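Enoyl-CoA hydratase (Bacillus halodurans, PDB 3LKE) probably catalyses the reversible addition of water to the double bond of enoyl-CoA thioesters. Local coordinates at residues D13-T18 with H50-Q55; I73-Q78 with E246-L251; F134-H139 with M163-E168. All coordinates share one frame; numbering follows the deposited sequence.

Interaction 1: D13-T18 with H50-Q55; sequences DALYIT and HSIILQ
Leu15 and Ile17 supply both backbone donors and acceptors to the strand at residues 51-55. The two strands run parallel. Leu15 N gives its hydrogen to Ser51 O, and Leu15 O takes one from Ile53 N at 2.7 Å. Ile17 repeats the pattern: its N bonds Ile53 O at 2.7 Å with an almost straight N-H...O angle of 177°, and its O receives Gln55 N. The N and O of Tyr16 and Thr18 face the other way, where Tyr16 pairs with Glu9 and Thr18 with His7. The backbone of Ile52 likewise bonds Val103 and Val105 of the next strand, 103-108. Where the pair begins, Asp13 O accepts His50 N at 2.9 Å. The same oxygen sits 3.3 Å above the plane of the His50 ring, over its centre. The ring is held by an in-plane bond between His50 ND1 and Ser51 OG, 2.8 Å. Gln55 CG lies between its backbone N and carbonyl carbon (chi1 60°), and the extended chain carries NE2 to Thr18 OG1 at 3.1 Å. That oxygen lies in the amide plane. Tyr16 CD2 rests against Ile53 CB at 3.7 Å. On the other face, Ile17 CD1 meets Ile52 CG2, and Leu36, Ala39 and Ile40 of helix 30-45 pack on Ile17. This is the beta-alpha-beta unit 14-19, 30-45, 51-56 of the crotonase fold.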
ATOM      1  N   ASP A  13      22.053   2.192  26.233  1.00 38.89           N
ATOM      2  CA  ASP A  13      20.640   1.857  26.118  1.00 39.76           C
ATOM      3  C   ASP A  13      20.252   1.400  24.711  1.00 39.49           C
ATOM      4  O   ASP A  13      19.106   1.559  24.298  1.00 35.53           O
ATOM      5  CB  ASP A  13      19.770   3.030  26.578  1.00 38.85           C
ATOM      6  CG  ASP A  13      19.935   3.330  28.064  1.00 42.51           C
ATOM      7  OD1 ASP A  13      20.350   2.424  28.812  1.00 44.78           O
ATOM      8  OD2 ASP A  13      19.647   4.467  28.483  1.00 44.30           O
ATOM      9  N   ALA A  14      21.215   0.836  23.985  1.00 35.33           N
ATOM     10  CA  ALA A  14      20.939   0.168  22.712  1.00 33.17           C
ATOM     11  C   ALA A  14      21.577  -1.221  22.694  1.00 35.44           C
ATOM     12  O   ALA A  14      22.737  -1.373  23.055  1.00 33.77           O
ATOM     13  CB  ALA A  14      21.446   1.009  21.536  1.00 30.88           C
ATOM     14  N   LEU A  15      20.815  -2.230  22.280  1.00 30.84           N
ATOM     15  CA  LEU A  15      21.326  -3.590  22.162  1.00 30.80           C
ATOM     16  C   LEU A  15      21.859  -3.847  20.759  1.00 33.46           C
ATOM     17  O   LEU A  15      21.139  -3.673  19.766  1.00 30.43           O
ATOM     18  CB  LEU A  15      20.225  -4.608  22.484  1.00 33.72           C
ATOM     19  CG  LEU A  15      20.542  -6.064  22.860  1.00 36.78           C
ATOM     20  CD1 LEU A  15      19.789  -7.069  21.987  1.00 36.21           C
ATOM     21  CD2 LEU A  15      22.042  -6.383  22.885  1.00 36.69           C
ATOM     22  N   TYR A  16      23.119  -4.268  20.688  1.00 29.50           N
ATOM     23  CA  TYR A  16      23.759  -4.614  19.426  1.00 30.61           C
ATOM     24  C   TYR A  16      23.826  -6.122  19.276  1.00 31.32           C
ATOM     25  O   TYR A  16      24.417  -6.814  20.115  1.00 29.40           O
ATOM     26  CB  TYR A  16      25.169  -4.014  19.354  1.00 30.39           C
ATOM     27  CG  TYR A  16      25.168  -2.500  19.273  1.00 28.37           C
ATOM     28  CD1 TYR A  16      25.044  -1.725  20.423  1.00 29.11           C
ATOM     29  CD2 TYR A  16      25.259  -1.851  18.050  1.00 27.57           C
ATOM     30  CE1 TYR A  16      25.032  -0.344  20.361  1.00 28.22           C
ATOM     31  CE2 TYR A  16      25.256  -0.467  17.975  1.00 28.97           C
ATOM     32  CZ  TYR A  16      25.146   0.279  19.143  1.00 29.29           C
ATOM     33  OH  TYR A  16      25.124   1.651  19.074  1.00 33.62           O
ATOM     34  N   ILE A  17      23.194  -6.631  18.219  1.00 26.15           N
ATOM     35  CA  ILE A  17      23.183  -8.061  17.927  1.00 26.64           C
ATOM     36  C   ILE A  17      24.072  -8.277  16.715  1.00 29.24           C
ATOM     37  O   ILE A  17      23.794  -7.753  15.633  1.00 26.73           O
ATOM     38  CB  ILE A  17      21.745  -8.585  17.633  1.00 27.42           C
ATOM     39  CG1 ILE A  17      20.846  -8.385  18.858  1.00 30.28           C
ATOM     40  CG2 ILE A  17      21.779 -10.051  17.226  1.00 27.87           C
ATOM     41  CD1 ILE A  17      19.403  -8.885  18.670  1.00 26.00           C
ATOM     42  N   THR A  18      25.164  -9.021  16.905  1.00 27.16           N
ATOM     43  CA  THR A  18      26.176  -9.172  15.862  1.00 26.61           C
ATOM     44  C   THR A  18      26.296 -10.603  15.369  1.00 26.20           C
ATOM     45  O   THR A  18      26.533 -11.531  16.154  1.00 26.23           O
ATOM     46  CB  THR A  18      27.568  -8.712  16.382  1.00 29.24           C
ATOM     47  OG1 THR A  18      27.461  -7.371  16.876  1.00 28.59           O
ATOM     48  CG2 THR A  18      28.610  -8.757  15.271  1.00 28.36           C
ATOM     49  N   HIS A  50      16.188   1.326  24.203  1.00 31.85           N
ATOM     50  CA  HIS A  50      15.200   1.906  23.298  1.00 33.28           C
ATOM     51  C   HIS A  50      15.336   1.360  21.877  1.00 33.92           C
ATOM     52  O   HIS A  50      14.429   1.516  21.051  1.00 28.51           O
ATOM     53  CB  HIS A  50      15.319   3.429  23.281  1.00 31.35           C
ATOM     54  CG  HIS A  50      16.727   3.927  23.145  1.00 36.56           C
ATOM     55  ND1 HIS A  50      17.457   3.795  21.983  1.00 34.34           N
ATOM     56  CD2 HIS A  50      17.538   4.558  24.029  1.00 36.84           C
ATOM     57  CE1 HIS A  50      18.655   4.327  22.155  1.00 36.69           C
ATOM     58  NE2 HIS A  50      18.730   4.795  23.389  1.00 36.93           N
ATOM     59  N   SER A  51      16.464   0.712  21.597  1.00 30.56           N
ATOM     60  CA  SER A  51      16.763   0.265  20.244  1.00 29.39           C
ATOM     61  C   SER A  51      17.469  -1.086  20.230  1.00 31.45           C
ATOM     62  O   SER A  51      18.102  -1.497  21.209  1.00 31.95           O
ATOM     63  CB  SER A  51      17.646   1.290  19.529  1.00 27.70           C
ATOM     64  OG  SER A  51      17.056   2.571  19.514  1.00 30.73           O
ATOM     65  N   ILE A  52      17.342  -1.768  19.097  1.00 29.11           N
ATOM     66  CA  ILE A  52      18.061  -2.999  18.827  1.00 28.84           C
ATOM     67  C   ILE A  52      18.680  -2.863  17.446  1.00 32.28           C
ATOM     68  O   ILE A  52      17.982  -2.589  16.471  1.00 26.99           O
ATOM     69  CB  ILE A  52      17.129  -4.216  18.855  1.00 30.34           C
ATOM     70  CG1 ILE A  52      16.573  -4.429  20.263  1.00 30.26           C
ATOM     71  CG2 ILE A  52      17.873  -5.462  18.407  1.00 31.01           C
ATOM     72  CD1 ILE A  52      15.535  -5.498  20.348  1.00 30.38           C
ATOM     73  N   ILE A  53      19.996  -3.042  17.372  1.00 26.94           N
ATOM     74  CA  ILE A  53      20.741  -2.915  16.127  1.00 24.88           C
ATOM     75  C   ILE A  53      21.250  -4.286  15.694  1.00 26.54           C
ATOM     76  O   ILE A  53      21.919  -4.964  16.472  1.00 26.88           O
ATOM     77  CB  ILE A  53      21.979  -1.997  16.326  1.00 26.24           C
ATOM     78  CG1 ILE A  53      21.548  -0.610  16.803  1.00 31.46           C
ATOM     79  CG2 ILE A  53      22.780  -1.889  15.030  1.00 27.14           C
ATOM     80  CD1 ILE A  53      20.716   0.146  15.787  1.00 33.21           C
ATOM     81  N   LEU A  54      20.939  -4.694  14.462  1.00 24.88           N
ATOM     82  CA  LEU A  54      21.419  -5.979  13.939  1.00 23.64           C
ATOM     83  C   LEU A  54      22.518  -5.709  12.932  1.00 24.22           C
ATOM     84  O   LEU A  54      22.369  -4.839  12.068  1.00 22.62           O
ATOM     85  CB  LEU A  54      20.268  -6.765  13.293  1.00 27.45           C
ATOM     86  CG  LEU A  54      19.202  -7.231  14.289  1.00 29.19           C
ATOM     87  CD1 LEU A  54      17.862  -6.608  13.904  1.00 26.56           C
ATOM     88  CD2 LEU A  54      19.103  -8.734  14.322  1.00 31.42           C
ATOM     89  N   GLN A  55      23.642  -6.414  13.063  1.00 25.42           N
ATOM     90  CA  GLN A  55      24.806  -6.128  12.230  1.00 22.72           C
ATOM     91  C   GLN A  55      25.677  -7.371  12.056  1.00 20.66           C
ATOM     92  O   GLN A  55      25.427  -8.396  12.676  1.00 23.74           O
ATOM     93  CB  GLN A  55      25.637  -5.003  12.863  1.00 26.34           C
ATOM     94  CG  GLN A  55      26.161  -5.335  14.251  1.00 26.83           C
ATOM     95  CD  GLN A  55      26.849  -4.135  14.910  1.00 26.22           C
ATOM     96  OE1 GLN A  55      26.813  -3.017  14.391  1.00 26.95           O
ATOM     97  NE2 GLN A  55      27.473  -4.370  16.054  1.00 29.08           N
TER

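Interaction 2: I73-Q78 with E246-L251; sequences ICASDQ and EIKKRL
Lys248 CG stands anti to the backbone N (chi1 180°), and the chain stays extended until a bend at the last torsion (chi4 66°), which turns NZ toward Ser76. Ser76 OG lies anti to its own carbonyl carbon (chi1 -53°), beside the backbone N. These settings leave Lys248 NZ 2.6 Å from Ser76 OG and 3.3 Å from Ser76 CB. Ser76 OG also has a hydrogen bond to the carbonyl of Leu72, one turn back in its own helix. The rest of the contact is apolar. The methyl of Ala75 points at the second helix and touches Lys248 CA at 3.9 Å. Its backbone is close too, with Ala75 CA 5.2 Å from Lys248 CA. Leu251 CD1 reaches the same methyl at 4.0 Å, and Ile247 CG2 lies a little farther off. The contact joins the last turn of helix 68-76 to the C-terminal helix 245-253 of the crotonase fold. Phe242, just before that helix, packs on both Ala75 and Leu251, and Leu71 and Leu72 also cover Leu251. Another side of the C-terminal helix turns to a neighbouring subunit. There Arg250 NE bonds Glu246 OE2 at 2.7 Å in a salt bridge, using the anti lone pair of the carboxylate, while Arg250 NH1 bonds the carbonyls of Lys140 and of Glu206 of the second subunit.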
ATOM      1  N   ILE A  73      20.683 -30.572   1.554  1.00 34.93           N
ATOM      2  CA  ILE A  73      20.508 -31.581   2.592  1.00 37.05           C
ATOM      3  C   ILE A  73      19.027 -31.777   2.923  1.00 40.31           C
ATOM      4  O   ILE A  73      18.536 -32.906   2.976  1.00 38.23           O
ATOM      5  CB  ILE A  73      21.311 -31.230   3.859  1.00 39.79           C
ATOM      6  CG1 ILE A  73      22.807 -31.443   3.600  1.00 38.53           C
ATOM      7  CG2 ILE A  73      20.845 -32.068   5.047  1.00 40.92           C
ATOM      8  CD1 ILE A  73      23.710 -30.779   4.610  1.00 39.17           C
ATOM      9  N   CYS A  74      18.313 -30.677   3.129  1.00 35.89           N
ATOM     10  CA  CYS A  74      16.876 -30.740   3.390  1.00 37.22           C
ATOM     11  C   CYS A  74      16.085 -31.377   2.252  1.00 38.66           C
ATOM     12  O   CYS A  74      15.087 -32.053   2.493  1.00 39.56           O
ATOM     13  CB  CYS A  74      16.319 -29.348   3.689  1.00 36.02           C
ATOM     14  SG  CYS A  74      16.824 -28.684   5.282  1.00 37.23           S
ATOM     15  N   ALA A  75      16.510 -31.155   1.011  1.00 35.45           N
ATOM     16  CA  ALA A  75      15.829 -31.770  -0.122  1.00 33.39           C
ATOM     17  C   ALA A  75      16.105 -33.268  -0.156  1.00 38.09           C
ATOM     18  O   ALA A  75      15.302 -34.042  -0.669  1.00 40.01           O
ATOM     19  CB  ALA A  75      16.265 -31.128  -1.428  1.00 35.85           C
ATOM     20  N   SER A  76      17.247 -33.665   0.401  1.00 39.36           N
ATOM     21  CA  SER A  76      17.679 -35.064   0.391  1.00 39.74           C
ATOM     22  C   SER A  76      17.158 -35.839   1.597  1.00 41.40           C
ATOM     23  O   SER A  76      17.223 -37.067   1.622  1.00 39.80           O
ATOM     24  CB  SER A  76      19.212 -35.148   0.363  1.00 39.23           C
ATOM     25  OG  SER A  76      19.753 -34.386  -0.703  1.00 41.81           O
ATOM     26  N   ASP A  77      16.658 -35.123   2.599  1.00 40.31           N
ATOM     27  CA  ASP A  77      16.181 -35.755   3.826  1.00 39.51           C
ATOM     28  C   ASP A  77      15.043 -36.728   3.539  1.00 43.05           C
ATOM     29  O   ASP A  77      14.286 -36.549   2.580  1.00 45.64           O
ATOM     30  CB  ASP A  77      15.707 -34.702   4.833  1.00 40.19           C
ATOM     31  CG  ASP A  77      16.825 -34.182   5.718  1.00 45.11           C
ATOM     32  OD1 ASP A  77      16.653 -33.091   6.303  1.00 45.78           O
ATOM     33  OD2 ASP A  77      17.869 -34.861   5.836  1.00 42.24           O
ATOM     34  N   GLN A  78      14.922 -37.751   4.381  1.00 40.94           N
ATOM     35  CA  GLN A  78      13.827 -38.709   4.275  1.00 42.68           C
ATOM     36  C   GLN A  78      12.518 -38.101   4.780  1.00 39.05           C
ATOM     37  O   GLN A  78      11.464 -38.275   4.161  1.00 42.18           O
ATOM     38  CB  GLN A  78      14.152 -39.981   5.063  1.00 39.94           C
ATOM     39  CG  GLN A  78      15.338 -40.780   4.528  1.00 42.32           C
ATOM     40  CD  GLN A  78      15.057 -41.404   3.171  1.00 48.17           C
ATOM     41  OE1 GLN A  78      15.347 -40.810   2.127  1.00 50.88           O
ATOM     42  NE2 GLN A  78      14.490 -42.606   3.178  1.00 46.77           N
ATOM     43  N   GLU A 246      12.245 -32.113  -8.487  1.00 34.47           N
ATOM     44  CA  GLU A 246      12.789 -30.980  -9.235  1.00 33.32           C
ATOM     45  C   GLU A 246      13.658 -30.073  -8.356  1.00 33.94           C
ATOM     46  O   GLU A 246      14.657 -29.516  -8.817  1.00 33.92           O
ATOM     47  CB  GLU A 246      11.662 -30.158  -9.870  1.00 33.54           C
ATOM     48  CG  GLU A 246      12.139 -28.935 -10.644  1.00 35.39           C
ATOM     49  CD  GLU A 246      12.869 -29.294 -11.928  1.00 37.41           C
ATOM     50  OE1 GLU A 246      12.738 -30.445 -12.391  1.00 39.22           O
ATOM     51  OE2 GLU A 246      13.568 -28.421 -12.481  1.00 36.69           O
ATOM     52  N   ILE A 247      13.259 -29.922  -7.096  1.00 32.22           N
ATOM     53  CA  ILE A 247      13.953 -29.031  -6.171  1.00 32.33           C
ATOM     54  C   ILE A 247      15.321 -29.622  -5.820  1.00 33.33           C
ATOM     55  O   ILE A 247      16.337 -28.923  -5.842  1.00 33.39           O
ATOM     56  CB  ILE A 247      13.117 -28.778  -4.893  1.00 32.66           C
ATOM     57  CG1 ILE A 247      12.035 -27.706  -5.133  1.00 26.79           C
ATOM     58  CG2 ILE A 247      14.004 -28.312  -3.754  1.00 29.57           C
ATOM     59  CD1 ILE A 247      11.060 -27.995  -6.261  1.00 29.68           C
ATOM     60  N   LYS A 248      15.350 -30.916  -5.515  1.00 32.97           N
ATOM     61  CA  LYS A 248      16.628 -31.591  -5.265  1.00 37.26           C
ATOM     62  C   LYS A 248      17.526 -31.441  -6.489  1.00 36.77           C
ATOM     63  O   LYS A 248      18.695 -31.073  -6.374  1.00 40.06           O
ATOM     64  CB  LYS A 248      16.396 -33.074  -4.953  1.00 34.94           C
ATOM     65  CG  LYS A 248      17.657 -33.883  -4.683  1.00 42.93           C
ATOM     66  CD  LYS A 248      17.289 -35.333  -4.378  1.00 39.47           C
ATOM     67  CE  LYS A 248      18.512 -36.191  -4.095  1.00 48.10           C
ATOM     68  NZ  LYS A 248      19.207 -35.777  -2.845  1.00 49.65           N
ATOM     69  N   LYS A 249      16.969 -31.718  -7.663  1.00 34.58           N
ATOM     70  CA  LYS A 249      17.717 -31.620  -8.911  1.00 35.40           C
ATOM     71  C   LYS A 249      18.281 -30.216  -9.096  1.00 40.20           C
ATOM     72  O   LYS A 249      19.443 -30.050  -9.475  1.00 40.98           O
ATOM     73  CB  LYS A 249      16.831 -31.997 -10.102  1.00 40.82           C
ATOM     74  CG  LYS A 249      17.536 -31.948 -11.445  1.00 42.78           C
ATOM     75  CD  LYS A 249      16.542 -32.032 -12.590  1.00 46.64           C
ATOM     76  CE  LYS A 249      17.249 -32.305 -13.908  1.00 52.52           C
ATOM     77  NZ  LYS A 249      18.421 -31.411 -14.105  1.00 57.22           N
ATOM     78  N   ARG A 250      17.461 -29.205  -8.823  1.00 34.05           N
ATOM     79  CA  ARG A 250      17.883 -27.827  -9.030  1.00 36.06           C
ATOM     80  C   ARG A 250      18.974 -27.426  -8.045  1.00 39.76           C
ATOM     81  O   ARG A 250      19.992 -26.856  -8.434  1.00 40.04           O
ATOM     82  CB  ARG A 250      16.690 -26.866  -8.946  1.00 33.15           C
ATOM     83  CG  ARG A 250      15.889 -26.810 -10.233  1.00 36.43           C
ATOM     84  CD  ARG A 250      14.627 -25.946 -10.120  1.00 34.35           C
ATOM     85  NE  ARG A 250      13.850 -26.024 -11.357  1.00 33.02           N
ATOM     86  CZ  ARG A 250      13.579 -24.996 -12.157  1.00 31.24           C
ATOM     87  NH1 ARG A 250      13.984 -23.772 -11.858  1.00 32.18           N
ATOM     88  NH2 ARG A 250      12.881 -25.200 -13.262  1.00 31.38           N
ATOM     89  N   LEU A 251      18.756 -27.728  -6.771  1.00 34.92           N
ATOM     90  CA  LEU A 251      19.746 -27.428  -5.747  1.00 39.01           C
ATOM     91  C   LEU A 251      21.053 -28.155  -6.043  1.00 44.13           C
ATOM     92  O   LEU A 251      22.138 -27.616  -5.815  1.00 46.43           O
ATOM     93  CB  LEU A 251      19.227 -27.823  -4.364  1.00 32.23           C
ATOM     94  CG  LEU A 251      18.076 -26.988  -3.809  1.00 33.53           C
ATOM     95  CD1 LEU A 251      17.620 -27.536  -2.472  1.00 33.21           C
ATOM     96  CD2 LEU A 251      18.480 -25.514  -3.690  1.00 35.86           C
TER

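Interaction 3: F134-H139 with M163-E168; sequences FLENFH and MNLLLE
Within 163-168, Leu165 is the first to touch residues 134-139. Its CG is anti to the backbone N (chi1 -176°), which carries CD2 over to Glu136 CG at 3.9 Å. The two side chains meet at a slant, and only the aliphatic part of Glu136 takes part. The Glu136 chain bends at chi2, and its carboxylate has its partner elsewhere: OE1 accepts a hydrogen bond from Asn118 ND2 of helix 115-118. Leu166 comes next and has the largest buried share. Its CD2 touches both Glu136 CB, at 3.9 Å, and the edge of the Phe138 ring, near the ring plane, with CD2 of that ring 3.7 Å away. The backbone of Leu166 matters as well. Its carbonyl O accepts a hydrogen from a water at 2.6 Å. The same water donates to Glu136 O at 2.8 Å and accepts from His139 N at 2.9 Å. One water thus satisfies two carbonyls and an amide where the turn between strand and helix leaves no direct backbone bond across the contact. Leu166 O is also close to His139 CB. Leu167 follows. Its CD2 lies over one face of the His139 imidazole, 3.9 Å from the ring centroid and displaced toward the rim, a CH-pi contact. The His139 ring is fixed from beyond the chain too, as its NE2 bonds the carbonyl of Ala203 of the second subunit. Tyr200 of that subunit packs on Leu167. The arrangement sets the loop 136-137 and the start of helix 138-141 against helix 159-168, where the crotonase-fold subunit meets the second subunit of the three-chain assembly.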
ATOM      1  N   PHE A 134      22.636  -7.521  -3.215  1.00 27.10           N
ATOM      2  CA  PHE A 134      21.415  -8.205  -2.807  1.00 23.76           C
ATOM      3  C   PHE A 134      20.984  -9.189  -3.880  1.00 25.56           C
ATOM      4  O   PHE A 134      21.264  -8.984  -5.057  1.00 24.70           O
ATOM      5  CB  PHE A 134      20.300  -7.169  -2.602  1.00 24.05           C
ATOM      6  CG  PHE A 134      20.641  -6.112  -1.589  1.00 22.30           C
ATOM      7  CD1 PHE A 134      20.288  -6.278  -0.262  1.00 22.70           C
ATOM      8  CD2 PHE A 134      21.310  -4.956  -1.967  1.00 26.07           C
ATOM      9  CE1 PHE A 134      20.591  -5.309   0.681  1.00 26.07           C
ATOM     10  CE2 PHE A 134      21.621  -3.989  -1.031  1.00 26.04           C
ATOM     11  CZ  PHE A 134      21.255  -4.171   0.300  1.00 23.89           C
ATOM     12  N   LEU A 135      20.303 -10.253  -3.467  1.00 24.29           N
ATOM     13  CA  LEU A 135      19.863 -11.295  -4.390  1.00 26.45           C
ATOM     14  C   LEU A 135      18.601 -11.995  -3.883  1.00 24.11           C
ATOM     15  O   LEU A 135      18.499 -12.323  -2.711  1.00 26.23           O
ATOM     16  CB  LEU A 135      20.990 -12.318  -4.593  1.00 27.54           C
ATOM     17  CG  LEU A 135      20.733 -13.494  -5.549  1.00 29.09           C
ATOM     18  CD1 LEU A 135      20.543 -12.993  -6.970  1.00 30.35           C
ATOM     19  CD2 LEU A 135      21.891 -14.498  -5.473  1.00 30.81           C
ATOM     20  N   GLU A 136      17.640 -12.203  -4.780  1.00 27.51           N
ATOM     21  CA  GLU A 136      16.450 -13.001  -4.500  1.00 25.92           C
ATOM     22  C   GLU A 136      16.404 -14.066  -5.588  1.00 27.73           C
ATOM     23  O   GLU A 136      16.072 -13.768  -6.733  1.00 29.38           O
ATOM     24  CB  GLU A 136      15.197 -12.132  -4.586  1.00 23.96           C
ATOM     25  CG  GLU A 136      15.274 -10.890  -3.724  1.00 26.72           C
ATOM     26  CD  GLU A 136      15.035 -11.183  -2.261  1.00 25.22           C
ATOM     27  OE1 GLU A 136      14.795 -12.361  -1.915  1.00 27.60           O
ATOM     28  OE2 GLU A 136      15.073 -10.229  -1.454  1.00 25.37           O
ATOM     29  N   ASN A 137      16.758 -15.296  -5.245  1.00 25.49           N
ATOM     30  CA  ASN A 137      17.022 -16.288  -6.274  1.00 27.46           C
ATOM     31  C   ASN A 137      16.049 -17.456  -6.276  1.00 29.59           C
ATOM     32  O   ASN A 137      16.349 -18.518  -6.818  1.00 28.72           O
ATOM     33  CB  ASN A 137      18.451 -16.806  -6.151  1.00 29.13           C
ATOM     34  CG  ASN A 137      19.008 -17.295  -7.469  1.00 32.40           C
ATOM     35  OD1 ASN A 137      18.673 -16.772  -8.536  1.00 34.87           O
ATOM     36  ND2 ASN A 137      19.885 -18.296  -7.401  1.00 38.87           N
ATOM     37  N   PHE A 138      14.889 -17.249  -5.667  1.00 24.79           N
ATOM     38  CA  PHE A 138      13.892 -18.307  -5.530  1.00 26.57           C
ATOM     39  C   PHE A 138      13.455 -18.892  -6.879  1.00 27.01           C
ATOM     40  O   PHE A 138      13.224 -20.096  -6.983  1.00 27.22           O
ATOM     41  CB  PHE A 138      12.647 -17.795  -4.803  1.00 26.12           C
ATOM     42  CG  PHE A 138      12.920 -17.196  -3.452  1.00 24.18           C
ATOM     43  CD1 PHE A 138      13.134 -18.009  -2.347  1.00 26.86           C
ATOM     44  CD2 PHE A 138      12.932 -15.817  -3.280  1.00 24.85           C
ATOM     45  CE1 PHE A 138      13.371 -17.463  -1.106  1.00 26.83           C
ATOM     46  CE2 PHE A 138      13.191 -15.256  -2.025  1.00 25.56           C
ATOM     47  CZ  PHE A 138      13.397 -16.081  -0.942  1.00 24.17           C
ATOM     48  N   HIS A 139      13.329 -18.038  -7.896  1.00 24.39           N
ATOM     49  CA  HIS A 139      12.784 -18.461  -9.202  1.00 25.77           C
ATOM     50  C   HIS A 139      13.644 -19.562  -9.835  1.00 30.74           C
ATOM     51  O   HIS A 139      13.138 -20.605 -10.252  1.00 29.89           O
ATOM     52  CB  HIS A 139      12.680 -17.258 -10.144  1.00 29.56           C
ATOM     53  CG  HIS A 139      12.028 -17.557 -11.463  1.00 27.91           C
ATOM     54  ND1 HIS A 139      10.687 -17.853 -11.586  1.00 29.10           N
ATOM     55  CD2 HIS A 139      12.530 -17.564 -12.722  1.00 29.19           C
ATOM     56  CE1 HIS A 139      10.394 -18.041 -12.862  1.00 29.98           C
ATOM     57  NE2 HIS A 139      11.495 -17.870 -13.573  1.00 29.32           N
ATOM     58  N   MET A 163       6.974  -9.627  -8.419  1.00 23.48           N
ATOM     59  CA  MET A 163       7.002 -10.667  -9.454  1.00 23.77           C
ATOM     60  C   MET A 163       8.176 -10.450 -10.413  1.00 25.35           C
ATOM     61  O   MET A 163       8.900 -11.391 -10.765  1.00 24.88           O
ATOM     62  CB  MET A 163       5.667 -10.746 -10.212  1.00 23.20           C
ATOM     63  CG  MET A 163       4.538 -11.409  -9.417  1.00 24.21           C
ATOM     64  SD  MET A 163       4.795 -13.149  -8.992  1.00 16.60           S
ATOM     65  CE  MET A 163       3.534 -13.398  -7.779  1.00 32.69           C
ATOM     66  N   ASN A 164       8.393  -9.206 -10.814  1.00 25.77           N
ATOM     67  CA  ASN A 164       9.488  -8.928 -11.730  1.00 23.73           C
ATOM     68  C   ASN A 164      10.869  -9.119 -11.115  1.00 25.96           C
ATOM     69  O   ASN A 164      11.793  -9.575 -11.791  1.00 24.86           O
ATOM     70  CB  ASN A 164       9.373  -7.530 -12.325  1.00 24.04           C
ATOM     71  CG  ASN A 164      10.083  -7.416 -13.646  1.00 30.68           C
ATOM     72  OD1 ASN A 164      11.043  -6.654 -13.786  1.00 32.39           O
ATOM     73  ND2 ASN A 164       9.617  -8.180 -14.635  1.00 27.59           N
ATOM     74  N   LEU A 165      11.004  -8.746  -9.843  1.00 23.25           N
ATOM     75  CA  LEU A 165      12.259  -8.910  -9.127  1.00 24.59           C
ATOM     76  C   LEU A 165      12.600 -10.391  -9.065  1.00 25.55           C
ATOM     77  O   LEU A 165      13.742 -10.787  -9.295  1.00 25.75           O
ATOM     78  CB  LEU A 165      12.145  -8.340  -7.708  1.00 22.19           C
ATOM     79  CG  LEU A 165      13.454  -8.389  -6.904  1.00 27.70           C
ATOM     80  CD1 LEU A 165      14.422  -7.397  -7.499  1.00 30.78           C
ATOM     81  CD2 LEU A 165      13.210  -8.095  -5.426  1.00 27.98           C
ATOM     82  N   LEU A 166      11.600 -11.211  -8.757  1.00 23.64           N
ATOM     83  CA  LEU A 166      11.830 -12.649  -8.624  1.00 29.11           C
ATOM     84  C   LEU A 166      12.121 -13.293  -9.982  1.00 29.29           C
ATOM     85  O   LEU A 166      12.973 -14.181 -10.088  1.00 24.79           O
ATOM     86  CB  LEU A 166      10.646 -13.341  -7.933  1.00 23.74           C
ATOM     87  CG  LEU A 166      10.439 -12.942  -6.465  1.00 26.83           C
ATOM     88  CD1 LEU A 166       9.179 -13.572  -5.860  1.00 24.66           C
ATOM     89  CD2 LEU A 166      11.668 -13.279  -5.619  1.00 26.05           C
ATOM     90  N   LEU A 167      11.442 -12.825 -11.023  1.00 27.77           N
ATOM     91  CA  LEU A 167      11.668 -13.358 -12.363  1.00 28.02           C
ATOM     92  C   LEU A 167      13.077 -13.060 -12.847  1.00 31.80           C
ATOM     93  O   LEU A 167      13.692 -13.880 -13.523  1.00 34.54           O
ATOM     94  CB  LEU A 167      10.675 -12.774 -13.367  1.00 28.12           C
ATOM     95  CG  LEU A 167       9.231 -13.255 -13.363  1.00 32.15           C
ATOM     96  CD1 LEU A 167       8.493 -12.603 -14.530  1.00 35.14           C
ATOM     97  CD2 LEU A 167       9.142 -14.779 -13.462  1.00 35.23           C
ATOM     98  N   GLU A 168      13.590 -11.884 -12.509  1.00 28.75           N
ATOM     99  CA  GLU A 168      14.911 -11.493 -12.980  1.00 31.49           C
ATOM    100  C   GLU A 168      16.052 -12.175 -12.225  1.00 32.60           C
ATOM    101  O   GLU A 168      17.070 -12.531 -12.826  1.00 31.56           O
ATOM    102  CB  GLU A 168      15.060  -9.976 -12.968  1.00 32.51           C
ATOM    103  CG  GLU A 168      14.101  -9.310 -13.925  1.00 34.87           C
ATOM    104  CD  GLU A 168      14.374  -7.845 -14.098  1.00 40.23           C
ATOM    105  OE1 GLU A 168      15.173  -7.296 -13.318  1.00 39.76           O
ATOM    106  OE2 GLU A 168      13.781  -7.245 -15.021  1.00 47.48           O
TER
HETATM  107  O   HOH W   1      14.219 -15.316  -8.108  1.00 28.35           O

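Interaction 1 is buried within the main sheet and touches no other chain. Interaction 3 is also largely buried, but it borders the second subunit. Interaction 2 is partly buried, and its centre is about 23 Å from the centre of the chain. The chemistry differs accordingly. Backbone hydrogen bonds dominate interaction 1, and a bridging water and apolar contacts carry interaction 3. A single alanine methyl carries interaction 2, with a lysine amine close to a serine hydroxyl. Strand 51-56 leads along the chain to helix 68-76, yet interactions 1 and 2 stay about 22 Å apart at their nearest atoms. Interactions 2 and 3 meet: Arg250 NH1 lies 3.7 Å from His139 O, and both reach the second subunit.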